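Local structure of MgGH51 (Meripilus giganteus, 6ZPV) at residues V1-K7 and T563-F569; L514-N518 and V619-T623; S15-G19 and M464-E468; A553-A559 and N613-S618. The protein hydrolyses terminal alpha-L-arabinofuranosyl linkages as a fungal family GH51 glycosidase, probably releasing arabinose from plant cell-wall polysaccharides. One frame throughout, in Å; residues are numbered along the deposited sequence.

How the interactions relate
All four contacts lie toward the C-terminal beta-sandwich side of the chain. Interactions 2 and 3 touch: F515 CD2 comes 3.4 Å from Y18 OH and F515 CE2 3.6 Å from M464 CB, their centres being about 12 Å apart. Interaction 4 adjoins interaction 2 in sequence, where S618 leads into V619, and its centre lies about 15 Å away. Interaction 1 adjoins interaction 4 in sequence along strand 560-565, with centres about 20 Å apart. Interactions 1 and 3 do not touch, their nearest atoms being about 10 Å apart. A sulfate, probably from the crystallisation liquor, sits at S15 in interaction 3; none of the contacts includes a residue of the glycan sites.

Interaction 1: V1-K7 and T563-F569; sequences VTVTVNK and TFQLTQF
V5 reaches L566 and F569 with its two methyls. With CG1 anti to the backbone N (chi1 -175°), that methyl meets the edge of the F569 ring in its plane, V5 CG1 to F569 CE1 3.8 Å, while V5 CG2 lies 3.8 Å from L566 CD1. One face of the same ring receives K7, whose CA forms a CH-pi contact 4.0 Å from the F569 centroid. Q568 runs out extended beyond CG, and its OE1 accepts the backbone N of K7 at 3.0 Å, the donor standing well above the amide's carbonyl plane. Water 4 bridges Q568 OE1 and N6 OD1, which also accepts from N8 N. An alanine in place of Q568 would probably leave K7 N without this acceptor and set the N6-K7 backbone freer to move. Toward the chain start the strands pair in parallel by four backbone bonds, such as V3 N to T563 O at 2.8 Å. V3 and F564 run alongside each other, V3 CB 3.7 Å from F564 CD1; on the other face T2 OG1 binds two waters, leading to Q565 NE2 and T563 OG1, while Q565 OE1 is hydrogen-bonded to T609 OG1. Strand 560-565 is the middle of a three-stranded sheet, between 2-4 and 609-614, where F564 meets F610. V3 and V5 pack on W537 and I539 of strand 535-541, and F564 on I550 and I552 of strand 547-554.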
loop_
_atom_site.group_PDB
_atom_site.type_symbol
_atom_site.label_atom_id
_atom_site.label_comp_id
_atom_site.label_asym_id
_atom_site.label_seq_id
_atom_site.Cartn_x
_atom_site.Cartn_y
_atom_site.Cartn_z
ATOM N N VAL A 1 7.440 -38.425 -6.593
ATOM C CA VAL A 1 6.471 -38.710 -5.544
ATOM C C VAL A 1 5.103 -38.836 -6.195
ATOM O O VAL A 1 4.799 -38.022 -7.071
ATOM C CB VAL A 1 6.487 -37.657 -4.398
ATOM C CG1 VAL A 1 6.160 -36.256 -4.854
ATOM C CG2 VAL A 1 5.495 -37.998 -3.295
ATOM N N THR A 2 4.286 -39.775 -5.736
ATOM C CA THR A 2 2.885 -39.876 -6.191
ATOM C C THR A 2 1.968 -38.991 -5.355
ATOM O O THR A 2 2.040 -39.080 -4.119
ATOM C CB THR A 2 2.418 -41.315 -6.121
ATOM O OG1 THR A 2 3.196 -42.089 -7.027
ATOM C CG2 THR A 2 0.940 -41.428 -6.455
ATOM N N VAL A 3 1.208 -38.152 -5.991
ATOM C CA VAL A 3 0.222 -37.297 -5.311
ATOM C C VAL A 3 -1.160 -37.730 -5.727
ATOM O O VAL A 3 -1.560 -37.523 -6.895
ATOM C CB VAL A 3 0.445 -35.816 -5.633
ATOM C CG1 VAL A 3 -0.566 -34.977 -4.914
ATOM C CG2 VAL A 3 1.838 -35.375 -5.250
ATOM N N THR A 4 -1.879 -38.370 -4.809
ATOM C CA THR A 4 -3.242 -38.823 -5.062
ATOM C C THR A 4 -4.188 -37.713 -4.641
ATOM O O THR A 4 -4.106 -37.253 -3.478
ATOM C CB THR A 4 -3.497 -40.129 -4.318
ATOM O OG1 THR A 4 -2.611 -41.128 -4.838
ATOM C CG2 THR A 4 -4.931 -40.606 -4.495
ATOM N N VAL A 5 -5.133 -37.351 -5.495
ATOM C CA VAL A 5 -6.073 -36.240 -5.264
ATOM C C VAL A 5 -7.420 -36.812 -4.884
ATOM O O VAL A 5 -7.977 -37.626 -5.647
ATOM C CB VAL A 5 -6.167 -35.345 -6.501
ATOM C CG1 VAL A 5 -7.049 -34.172 -6.175
ATOM C CG2 VAL A 5 -4.758 -34.916 -6.938
ATOM N N ASN A 6 -7.957 -36.430 -3.746
ATOM C CA ASN A 6 -9.303 -36.865 -3.347
ATOM C C ASN A 6 -10.335 -36.118 -4.173
ATOM O O ASN A 6 -10.268 -34.870 -4.301
ATOM C CB ASN A 6 -9.475 -36.589 -1.853
ATOM C CG ASN A 6 -10.593 -37.344 -1.175
ATOM O OD1 ASN A 6 -11.704 -37.447 -1.696
ATOM N ND2 ASN A 6 -10.252 -37.804 0.025
ATOM N N LYS A 7 -11.323 -36.842 -4.696
ATOM C CA LYS A 7 -12.419 -36.220 -5.438
ATOM C C LYS A 7 -13.367 -35.441 -4.531
ATOM O O LYS A 7 -14.161 -34.667 -5.053
ATOM C CB LYS A 7 -13.224 -37.228 -6.246
ATOM C CG LYS A 7 -14.019 -38.213 -5.399
ATOM C CD LYS A 7 -14.968 -39.128 -6.188
ATOM C CE LYS A 7 -15.534 -40.250 -5.350
ATOM N NZ LYS A 7 -16.379 -39.725 -4.250
ATOM N N THR A 563 3.941 -37.456 -9.737
ATOM C CA THR A 563 2.983 -38.209 -10.514
ATOM C C THR A 563 1.600 -37.938 -9.899
ATOM O O THR A 563 1.335 -38.408 -8.789
ATOM C CB THR A 563 3.284 -39.726 -10.451
ATOM O OG1 THR A 563 4.663 -40.020 -10.766
ATOM C CG2 THR A 563 2.310 -40.468 -11.346
ATOM N N PHE A 564 0.792 -37.155 -10.597
ATOM C CA PHE A 564 -0.563 -36.841 -10.127
ATOM C C PHE A 564 -1.517 -37.935 -10.517
ATOM O O PHE A 564 -1.579 -38.319 -11.704
ATOM C CB PHE A 564 -1.001 -35.489 -10.680
ATOM C CG PHE A 564 -0.254 -34.353 -10.048
ATOM C CD1 PHE A 564 -0.539 -33.951 -8.727
ATOM C CD2 PHE A 564 0.788 -33.733 -10.704
ATOM C CE1 PHE A 564 0.207 -32.937 -8.159
ATOM C CE2 PHE A 564 1.512 -32.721 -10.107
ATOM C CZ PHE A 564 1.235 -32.325 -8.830
ATOM N N GLN A 565 -2.278 -38.402 -9.537
ATOM C CA GLN A 565 -3.300 -39.450 -9.716
ATOM C C GLN A 565 -4.654 -38.847 -9.392
ATOM O O GLN A 565 -4.940 -38.544 -8.227
ATOM C CB GLN A 565 -3.001 -40.670 -8.847
ATOM C CG GLN A 565 -1.763 -41.400 -9.221
ATOM C CD GLN A 565 -1.799 -42.153 -10.527
ATOM O OE1 GLN A 565 -2.829 -42.167 -11.187
ATOM N NE2 GLN A 565 -0.727 -42.895 -10.813
ATOM N N LEU A 566 -5.451 -38.673 -10.427
ATOM C CA LEU A 566 -6.809 -38.095 -10.391
ATOM C C LEU A 566 -7.817 -39.162 -10.831
ATOM O O LEU A 566 -8.965 -38.802 -11.287
ATOM C CB LEU A 566 -6.892 -36.853 -11.263
ATOM C CG LEU A 566 -6.264 -35.579 -10.657
ATOM C CD1 LEU A 566 -4.776 -35.619 -10.679
ATOM C CD2 LEU A 566 -6.773 -34.376 -11.332
ATOM N N THR A 567 -7.501 -40.441 -10.628
ATOM C CA THR A 567 -8.401 -41.516 -11.084
ATOM C C THR A 567 -9.705 -41.578 -10.270
ATOM O O THR A 567 -10.633 -42.242 -10.740
ATOM C CB THR A 567 -7.659 -42.839 -10.995
ATOM O OG1 THR A 567 -7.217 -43.075 -9.681
ATOM C CG2 THR A 567 -6.517 -42.877 -11.991
ATOM N N GLN A 568 -9.811 -40.932 -9.113
ATOM C CA GLN A 568 -11.088 -40.926 -8.372
ATOM C C GLN A 568 -12.160 -40.133 -9.123
ATOM O O GLN A 568 -13.367 -40.327 -8.874
ATOM C CB GLN A 568 -10.925 -40.324 -6.967
ATOM C CG GLN A 568 -10.098 -41.226 -6.063
ATOM C CD GLN A 568 -9.904 -40.599 -4.707
ATOM O OE1 GLN A 568 -10.743 -39.769 -4.265
ATOM N NE2 GLN A 568 -8.819 -41.009 -4.045
ATOM N N PHE A 569 -11.756 -39.153 -9.909
ATOM C CA PHE A 569 -12.710 -38.270 -10.606
ATOM C C PHE A 569 -13.432 -39.036 -11.720
ATOM O O PHE A 569 -12.951 -40.051 -12.271
ATOM C CB PHE A 569 -12.001 -37.035 -11.159
ATOM C CG PHE A 569 -11.438 -36.105 -10.092
ATOM C CD1 PHE A 569 -10.204 -36.319 -9.470
ATOM C CD2 PHE A 569 -12.200 -35.098 -9.597
ATOM C CE1 PHE A 569 -9.744 -35.550 -8.429
ATOM C CE2 PHE A 569 -11.706 -34.263 -8.580
ATOM C CZ PHE A 569 -10.455 -34.485 -8.024
HETATM O O HOH W 1 1.451 -43.357 -8.907
HETATM O O HOH W 2 5.370 -41.927 -8.820
HETATM O O HOH W 3 -7.764 -39.555 -7.558
HETATM O O HOH W 4 -12.164 -40.257 -1.943
#

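Interaction 2: L514-N518 and V619-T623; sequences LFALN and VSVIT
L514 and V621 lie alongside, pointing opposite ways, L514 CB 4.0 Å from V621 CG2, with L514 CD2 against the same methyl. The other branch of the valine, CG1, lies anti to the backbone N (chi1 -179°) and is thereby turned to N518, whose CB is 3.8 Å away. V619 CG1 touches L514 CD1 and also meets the F515 ring at its edge, in plane, 3.9 Å from F515 CE1. This end is buried and apolar. Toward T623 the contact changes character, for N518 OD1 and T623 OG1 are 4.3 Å apart and water 5 bridges them, 2.7 Å from each. N518 ND2 turns back to the helix end and gives L514 O a nearly straight bond of 2.8 Å (172°). An alanine in place of N518 would probably leave L514 O without this donor and break the bridge of water 5 to T623. V619, V621 and T623 thus turn one side of strand 618-625 to helix 507-517, whereas S620 OG, on the reverse side, is hydrogen-bonded to Y612 OH. A helix covering the outer face of one sheet, with the second sheet behind, suits the C-terminal beta-sandwich of GH51 enzymes.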
loop_
_atom_site.group_PDB
_atom_site.type_symbol
_atom_site.label_atom_id
_atom_site.label_comp_id
_atom_site.label_asym_id
_atom_site.label_seq_id
_atom_site.Cartn_x
_atom_site.Cartn_y
_atom_site.Cartn_z
ATOM N N LEU A 514 0.166 -15.814 -8.761
ATOM C CA LEU A 514 -0.113 -17.199 -9.154
ATOM C C LEU A 514 -1.053 -17.851 -8.141
ATOM O O LEU A 514 -1.946 -18.612 -8.534
ATOM C CB LEU A 514 1.192 -17.994 -9.299
ATOM C CG LEU A 514 2.003 -17.718 -10.562
ATOM C CD1 LEU A 514 3.348 -18.344 -10.454
ATOM C CD2 LEU A 514 1.319 -18.191 -11.801
ATOM N N PHE A 515 -0.861 -17.590 -6.848
ATOM C CA PHE A 515 -1.731 -18.208 -5.855
ATOM C C PHE A 515 -3.120 -17.613 -5.890
ATOM O O PHE A 515 -4.113 -18.338 -5.788
ATOM C CB PHE A 515 -1.089 -18.165 -4.456
ATOM C CG PHE A 515 -0.149 -19.330 -4.176
ATOM C CD1 PHE A 515 0.973 -19.555 -4.920
ATOM C CD2 PHE A 515 -0.437 -20.201 -3.141
ATOM C CE1 PHE A 515 1.750 -20.677 -4.690
ATOM C CE2 PHE A 515 0.339 -21.316 -2.918
ATOM C CZ PHE A 515 1.440 -21.550 -3.685
ATOM N N ALA A 516 -3.224 -16.292 -5.975
ATOM C CA ALA A 516 -4.507 -15.592 -5.868
ATOM C C ALA A 516 -5.362 -15.725 -7.107
ATOM O O ALA A 516 -6.596 -15.788 -6.991
ATOM C CB ALA A 516 -4.253 -14.111 -5.571
ATOM N N LEU A 517 -4.770 -15.731 -8.293
ATOM C CA LEU A 517 -5.582 -15.800 -9.526
ATOM C C LEU A 517 -5.981 -17.239 -9.884
ATOM O O LEU A 517 -6.809 -17.431 -10.833
ATOM C CB LEU A 517 -4.783 -15.252 -10.692
ATOM C CG LEU A 517 -4.622 -13.738 -10.734
ATOM C CD1 LEU A 517 -3.939 -13.353 -12.015
ATOM C CD2 LEU A 517 -5.955 -12.997 -10.639
ATOM N N ASN A 518 -5.439 -18.229 -9.243
ATOM C CA ASN A 518 -5.643 -19.645 -9.562
ATOM C C ASN A 518 -6.095 -20.371 -8.266
ATOM O O ASN A 518 -5.385 -21.228 -7.746
ATOM C CB ASN A 518 -4.363 -20.243 -10.168
ATOM C CG ASN A 518 -3.890 -19.467 -11.359
ATOM O OD1 ASN A 518 -4.413 -19.585 -12.464
ATOM N ND2 ASN A 518 -2.887 -18.664 -11.157
ATOM N N VAL A 619 7.908 -22.173 -8.674
ATOM C CA VAL A 619 6.502 -22.117 -8.316
ATOM C C VAL A 619 5.740 -22.426 -9.605
ATOM O O VAL A 619 5.937 -21.741 -10.619
ATOM C CB VAL A 619 6.038 -20.741 -7.797
ATOM C CG1 VAL A 619 4.573 -20.790 -7.401
ATOM C CG2 VAL A 619 6.918 -20.304 -6.629
ATOM N N SER A 620 4.868 -23.431 -9.568
ATOM C CA SER A 620 4.138 -23.887 -10.760
ATOM C C SER A 620 2.659 -23.964 -10.447
ATOM O O SER A 620 2.274 -24.360 -9.330
ATOM C CB SER A 620 4.639 -25.220 -11.267
ATOM O OG SER A 620 6.056 -25.210 -11.452
ATOM N N VAL A 621 1.841 -23.720 -11.453
ATOM C CA VAL A 621 0.380 -23.939 -11.356
ATOM C C VAL A 621 -0.030 -24.738 -12.588
ATOM O O VAL A 621 0.202 -24.280 -13.723
ATOM C CB VAL A 621 -0.409 -22.632 -11.320
ATOM C CG1 VAL A 621 -1.901 -22.932 -11.190
ATOM C CG2 VAL A 621 0.094 -21.729 -10.199
ATOM N N ILE A 622 -0.648 -25.876 -12.351
ATOM C CA ILE A 622 -1.239 -26.698 -13.417
ATOM C C ILE A 622 -2.743 -26.571 -13.257
ATOM O O ILE A 622 -3.273 -26.857 -12.152
ATOM C CB ILE A 622 -0.778 -28.171 -13.370
ATOM C CG1 ILE A 622 0.714 -28.222 -13.646
ATOM C CG2 ILE A 622 -1.584 -28.989 -14.397
ATOM C CD1 ILE A 622 1.345 -29.613 -13.458
ATOM N N THR A 623 -3.462 -26.167 -14.316
ATOM C CA THR A 623 -4.925 -26.032 -14.282
ATOM C C THR A 623 -5.529 -27.050 -15.234
ATOM O O THR A 623 -5.241 -27.004 -16.456
ATOM C CB THR A 623 -5.364 -24.621 -14.638
ATOM O OG1 THR A 623 -4.703 -23.681 -13.771
ATOM C CG2 THR A 623 -6.855 -24.464 -14.510
HETATM O O HOH W 5 -5.592 -21.161 -14.273
#

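Interaction 3: S15-G19 and M464-E468; sequences STLYG and MTGLE. With SO4 (sulfate ion), chain R.
Y18 and E468 meet at about a right angle, with ring and carboxylate planes 74° apart. The phenol donates from Y18 OH to E468 OE2 at 2.8 Å; the oxygen lies at the ring edge, in the ring plane, yet is itself approached from 55° above the carboxylate. E468 chi1 of -170° sets CG anti to the backbone N and carries the extended side chain out to this hydroxyl. The carboxylate is held further by K551, which forms a salt bridge with OE2, and by S538 OG on OE1, so its buried charge is probably well compensated. L17 CG sits over the centre of one face of the Y18 ring, 3.7 Å above the plane. The leucine also crosses E468, with L17 CD2 4.0 Å from E468 CA. M464 brings its terminal methyl obliquely to the ring, M464 CE 4.2 Å from Y18 CE1. Away from the helix, S15 N donates to sulfate O4 at 2.9 Å, and R344 binds the same ion. Just beyond Y18, G19 pairs by backbone with A477. The loop therefore enters strand 20-21 beside strand 474-479, and helix 454-469 precedes that last strand: the closing point of a (beta/alpha)8 barrel, the catalytic fold of GH51.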
loop_
_atom_site.group_PDB
_atom_site.type_symbol
_atom_site.label_atom_id
_atom_site.label_comp_id
_atom_site.label_asym_id
_atom_site.label_seq_id
_atom_site.Cartn_x
_atom_site.Cartn_y
_atom_site.Cartn_z
ATOM N N SER A 15 -13.248 -16.637 0.350
ATOM C CA SER A 15 -13.030 -15.625 -0.705
ATOM C C SER A 15 -11.891 -14.687 -0.327
ATOM O O SER A 15 -11.280 -14.138 -1.272
ATOM C CB SER A 15 -14.317 -14.844 -0.950
ATOM O OG SER A 15 -14.605 -13.922 0.077
ATOM N N THR A 16 -11.604 -14.531 0.934
ATOM C CA THR A 16 -10.627 -13.588 1.466
ATOM C C THR A 16 -9.211 -14.130 1.584
ATOM O O THR A 16 -8.362 -13.417 2.100
ATOM C CB THR A 16 -11.143 -13.103 2.832
ATOM O OG1 THR A 16 -11.471 -14.246 3.633
ATOM C CG2 THR A 16 -12.335 -12.187 2.705
ATOM N N LEU A 17 -8.940 -15.347 1.092
ATOM C CA LEU A 17 -7.646 -15.958 1.472
ATOM C C LEU A 17 -6.468 -15.086 1.096
ATOM O O LEU A 17 -5.515 -15.004 1.904
ATOM C CB LEU A 17 -7.514 -17.339 0.858
ATOM C CG LEU A 17 -6.273 -18.117 1.262
ATOM C CD1 LEU A 17 -6.106 -18.243 2.755
ATOM C CD2 LEU A 17 -6.302 -19.499 0.628
ATOM N N TYR A 18 -6.414 -14.499 -0.086
ATOM C CA TYR A 18 -5.247 -13.741 -0.544
ATOM C C TYR A 18 -5.554 -12.261 -0.663
ATOM O O TYR A 18 -6.546 -11.911 -1.354
ATOM C CB TYR A 18 -4.684 -14.281 -1.862
ATOM C CG TYR A 18 -4.337 -15.753 -1.797
ATOM C CD1 TYR A 18 -3.218 -16.181 -1.098
ATOM C CD2 TYR A 18 -5.134 -16.705 -2.380
ATOM C CE1 TYR A 18 -2.913 -17.546 -0.994
ATOM C CE2 TYR A 18 -4.835 -18.059 -2.287
ATOM C CZ TYR A 18 -3.739 -18.486 -1.585
ATOM O OH TYR A 18 -3.400 -19.818 -1.488
ATOM N N GLY A 19 -4.735 -11.396 -0.111
ATOM C CA GLY A 19 -4.964 -9.942 -0.223
ATOM C C GLY A 19 -3.719 -9.164 0.038
ATOM O O GLY A 19 -2.613 -9.732 0.041
ATOM N N MET A 464 2.655 -20.872 1.715
ATOM C CA MET A 464 1.291 -20.548 1.260
ATOM C C MET A 464 0.503 -21.815 0.934
ATOM O O MET A 464 -0.738 -21.788 1.106
ATOM C CB MET A 464 1.384 -19.607 0.067
ATOM C CG MET A 464 1.968 -18.201 0.438
ATOM S SD MET A 464 2.700 -17.339 -0.933
ATOM C CE MET A 464 1.178 -16.958 -1.702
ATOM N N THR A 465 1.128 -22.890 0.471
ATOM C CA THR A 465 0.393 -24.131 0.259
ATOM C C THR A 465 -0.216 -24.601 1.601
ATOM O O THR A 465 -1.330 -25.141 1.616
ATOM C CB THR A 465 1.218 -25.261 -0.371
ATOM O OG1 THR A 465 2.249 -25.712 0.521
ATOM C CG2 THR A 465 1.752 -24.886 -1.725
ATOM N N GLY A 466 0.503 -24.388 2.705
ATOM C CA GLY A 466 -0.024 -24.723 4.015
ATOM C C GLY A 466 -1.153 -23.761 4.415
ATOM O O GLY A 466 -2.122 -24.191 5.011
ATOM N N LEU A 467 -1.022 -22.469 4.135
ATOM C CA LEU A 467 -2.134 -21.535 4.393
ATOM C C LEU A 467 -3.399 -22.028 3.677
ATOM O O LEU A 467 -4.509 -21.994 4.247
ATOM C CB LEU A 467 -1.754 -20.125 3.972
ATOM C CG LEU A 467 -0.557 -19.495 4.670
ATOM C CD1 LEU A 467 -0.313 -18.105 4.118
ATOM C CD2 LEU A 467 -0.739 -19.411 6.169
ATOM N N GLU A 468 -3.236 -22.458 2.440
ATOM C CA GLU A 468 -4.385 -22.880 1.643
ATOM C C GLU A 468 -4.951 -24.198 2.148
ATOM O O GLU A 468 -6.185 -24.362 2.294
ATOM C CB GLU A 468 -4.008 -22.921 0.144
ATOM C CG GLU A 468 -5.159 -23.122 -0.782
ATOM C CD GLU A 468 -4.774 -22.910 -2.241
ATOM O OE1 GLU A 468 -4.316 -23.869 -2.865
ATOM O OE2 GLU A 468 -4.943 -21.745 -2.725
HETATM S S SO4 R . -16.015 -15.637 2.702
HETATM O O1 SO4 R . -14.992 -14.601 2.457
HETATM O O2 SO4 R . -17.360 -15.152 2.781
HETATM O O3 SO4 R . -15.672 -16.277 4.029
HETATM O O4 SO4 R . -15.790 -16.658 1.689
#

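Interaction 4: A553-A559 and N613-S618; sequences ANAGSSA and NAPAFS
N554 reaches A614 because its chi1 of -175° carries CG away from the backbone N and chi2 of -8° turns the amide nitrogen toward segment 613-618, while F617, its CG anti to the carbonyl carbon (chi1 -61°), lays one ring face under G556 O. The amide of N554 is gripped at both ends. Its ND2 gives one hydrogen to S558 O at 2.9 Å and the other to A614 O at 3.1 Å, the acceptors lying close to the amide plane; A614 O, however, is met from above its own carbonyl plane. N554 OD1 accepts from G556 N at 3.2 Å, closing an Asx turn, and this division of donors and acceptor fixes which way round the amide lies. G556 O does double duty: it accepts F617 N at 3.0 Å and stands over the centre of the phenylalanine ring. S557 CA approaches the ring obliquely, 3.6 Å from F617 CE2, and A616 CB lies 3.4 Å from S557 O. S618 OG, which donates a hydrogen bond to P615 O, also touches N554 CB. On the backbone, N554 N to S618 O (2.8 Å) and S618 N to N554 O complete an antiparallel hydrogen-bonded pair. F617 is covered by V454 and T458 of helix 454-469. F617 and S618 both face N554, which makes a G1 beta bulge at the start of strand 618-625. Beside it, segments 553-559 and 613-618 pass between the two sheets of the C-terminal beta-sandwich, from 547-554 to 560-565 and from 609-614 to 618-625.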
loop_
_atom_site.group_PDB
_atom_site.type_symbol
_atom_site.label_atom_id
_atom_site.label_comp_id
_atom_site.label_asym_id
_atom_site.label_seq_id
_atom_site.Cartn_x
_atom_site.Cartn_y
_atom_site.Cartn_z
ATOM N N ALA A 553 5.177 -25.841 -5.104
ATOM C CA ALA A 553 6.377 -25.094 -4.726
ATOM C C ALA A 553 7.524 -26.083 -4.547
ATOM O O ALA A 553 7.454 -26.935 -3.666
ATOM C CB ALA A 553 6.131 -24.283 -3.462
ATOM N N ASN A 554 8.575 -25.901 -5.340
ATOM C CA ASN A 554 9.848 -26.611 -5.122
ATOM C C ASN A 554 10.810 -25.573 -4.582
ATOM O O ASN A 554 11.352 -24.794 -5.344
ATOM C CB ASN A 554 10.359 -27.320 -6.364
ATOM C CG ASN A 554 11.595 -28.128 -6.084
ATOM O OD1 ASN A 554 12.154 -28.031 -4.967
ATOM N ND2 ASN A 554 12.026 -28.943 -7.045
ATOM N N ALA A 555 10.966 -25.537 -3.244
ATOM C CA ALA A 555 11.751 -24.499 -2.562
ATOM C C ALA A 555 13.178 -24.916 -2.353
ATOM O O ALA A 555 13.928 -24.167 -1.613
ATOM C CB ALA A 555 11.119 -24.140 -1.222
ATOM N N GLY A 556 13.595 -26.029 -2.946
ATOM C CA GLY A 556 14.932 -26.598 -2.815
ATOM C C GLY A 556 15.750 -26.576 -4.105
ATOM O O GLY A 556 15.292 -26.158 -5.167
ATOM N N SER A 557 16.996 -27.079 -3.976
ATOM C CA SER A 557 18.004 -26.970 -5.045
ATOM C C SER A 557 18.015 -28.129 -6.034
ATOM O O SER A 557 18.821 -28.065 -7.001
ATOM C CB SER A 557 19.384 -26.840 -4.438
ATOM O OG SER A 557 19.714 -27.977 -3.695
ATOM N N SER A 558 17.186 -29.131 -5.833
ATOM C CA SER A 558 17.121 -30.224 -6.817
ATOM C C SER A 558 15.698 -30.326 -7.406
ATOM O O SER A 558 14.678 -30.110 -6.745
ATOM C CB SER A 558 17.648 -31.527 -6.274
ATOM O OG SER A 558 16.789 -31.860 -5.208
ATOM N N ALA A 559 15.645 -30.608 -8.693
ATOM C CA ALA A 559 14.396 -30.943 -9.424
ATOM C C ALA A 559 13.734 -32.116 -8.756
ATOM O O ALA A 559 14.416 -33.052 -8.279
ATOM C CB ALA A 559 14.661 -31.231 -10.889
ATOM N N ASN A 613 7.680 -32.469 -13.857
ATOM C CA ASN A 613 9.014 -32.308 -13.301
ATOM C C ASN A 613 9.155 -30.875 -12.799
ATOM O O ASN A 613 9.236 -29.948 -13.598
ATOM C CB ASN A 613 10.122 -32.635 -14.310
ATOM C CG ASN A 613 11.530 -32.574 -13.687
ATOM O OD1 ASN A 613 11.802 -32.411 -12.441
ATOM N ND2 ASN A 613 12.538 -32.718 -14.537
ATOM N N ALA A 614 9.138 -30.699 -11.493
ATOM C CA ALA A 614 9.225 -29.366 -10.854
ATOM C C ALA A 614 10.678 -28.953 -10.741
ATOM O O ALA A 614 11.429 -29.569 -9.990
ATOM C CB ALA A 614 8.590 -29.370 -9.494
ATOM N N PRO A 615 11.118 -27.926 -11.484
ATOM C CA PRO A 615 12.504 -27.511 -11.389
ATOM C C PRO A 615 12.881 -27.096 -9.987
ATOM O O PRO A 615 12.025 -26.634 -9.198
ATOM C CB PRO A 615 12.661 -26.336 -12.398
ATOM C CG PRO A 615 11.515 -26.547 -13.336
ATOM C CD PRO A 615 10.400 -27.145 -12.491
ATOM N N ALA A 616 14.176 -27.181 -9.660
ATOM C CA ALA A 616 14.687 -26.504 -8.463
ATOM C C ALA A 616 14.185 -25.056 -8.419
ATOM O O ALA A 616 14.088 -24.415 -9.464
ATOM C CB ALA A 616 16.203 -26.500 -8.503
ATOM N N PHE A 617 13.874 -24.587 -7.248
ATOM C CA PHE A 617 13.485 -23.192 -7.016
ATOM C C PHE A 617 12.397 -22.798 -8.014
ATOM O O PHE A 617 12.607 -21.905 -8.868
ATOM C CB PHE A 617 14.684 -22.248 -7.077
ATOM C CG PHE A 617 15.722 -22.569 -6.031
ATOM C CD1 PHE A 617 15.434 -22.493 -4.644
ATOM C CD2 PHE A 617 16.961 -23.018 -6.395
ATOM C CE1 PHE A 617 16.332 -22.867 -3.684
ATOM C CE2 PHE A 617 17.899 -23.380 -5.421
ATOM C CZ PHE A 617 17.564 -23.313 -4.082
ATOM N N SER A 618 11.229 -23.413 -7.910
ATOM C CA SER A 618 10.123 -23.080 -8.828
ATOM C C SER A 618 8.781 -22.986 -8.100
ATOM O O SER A 618 8.537 -23.705 -7.104
ATOM C CB SER A 618 10.033 -24.092 -9.949
ATOM O OG SER A 618 9.713 -25.405 -9.506
#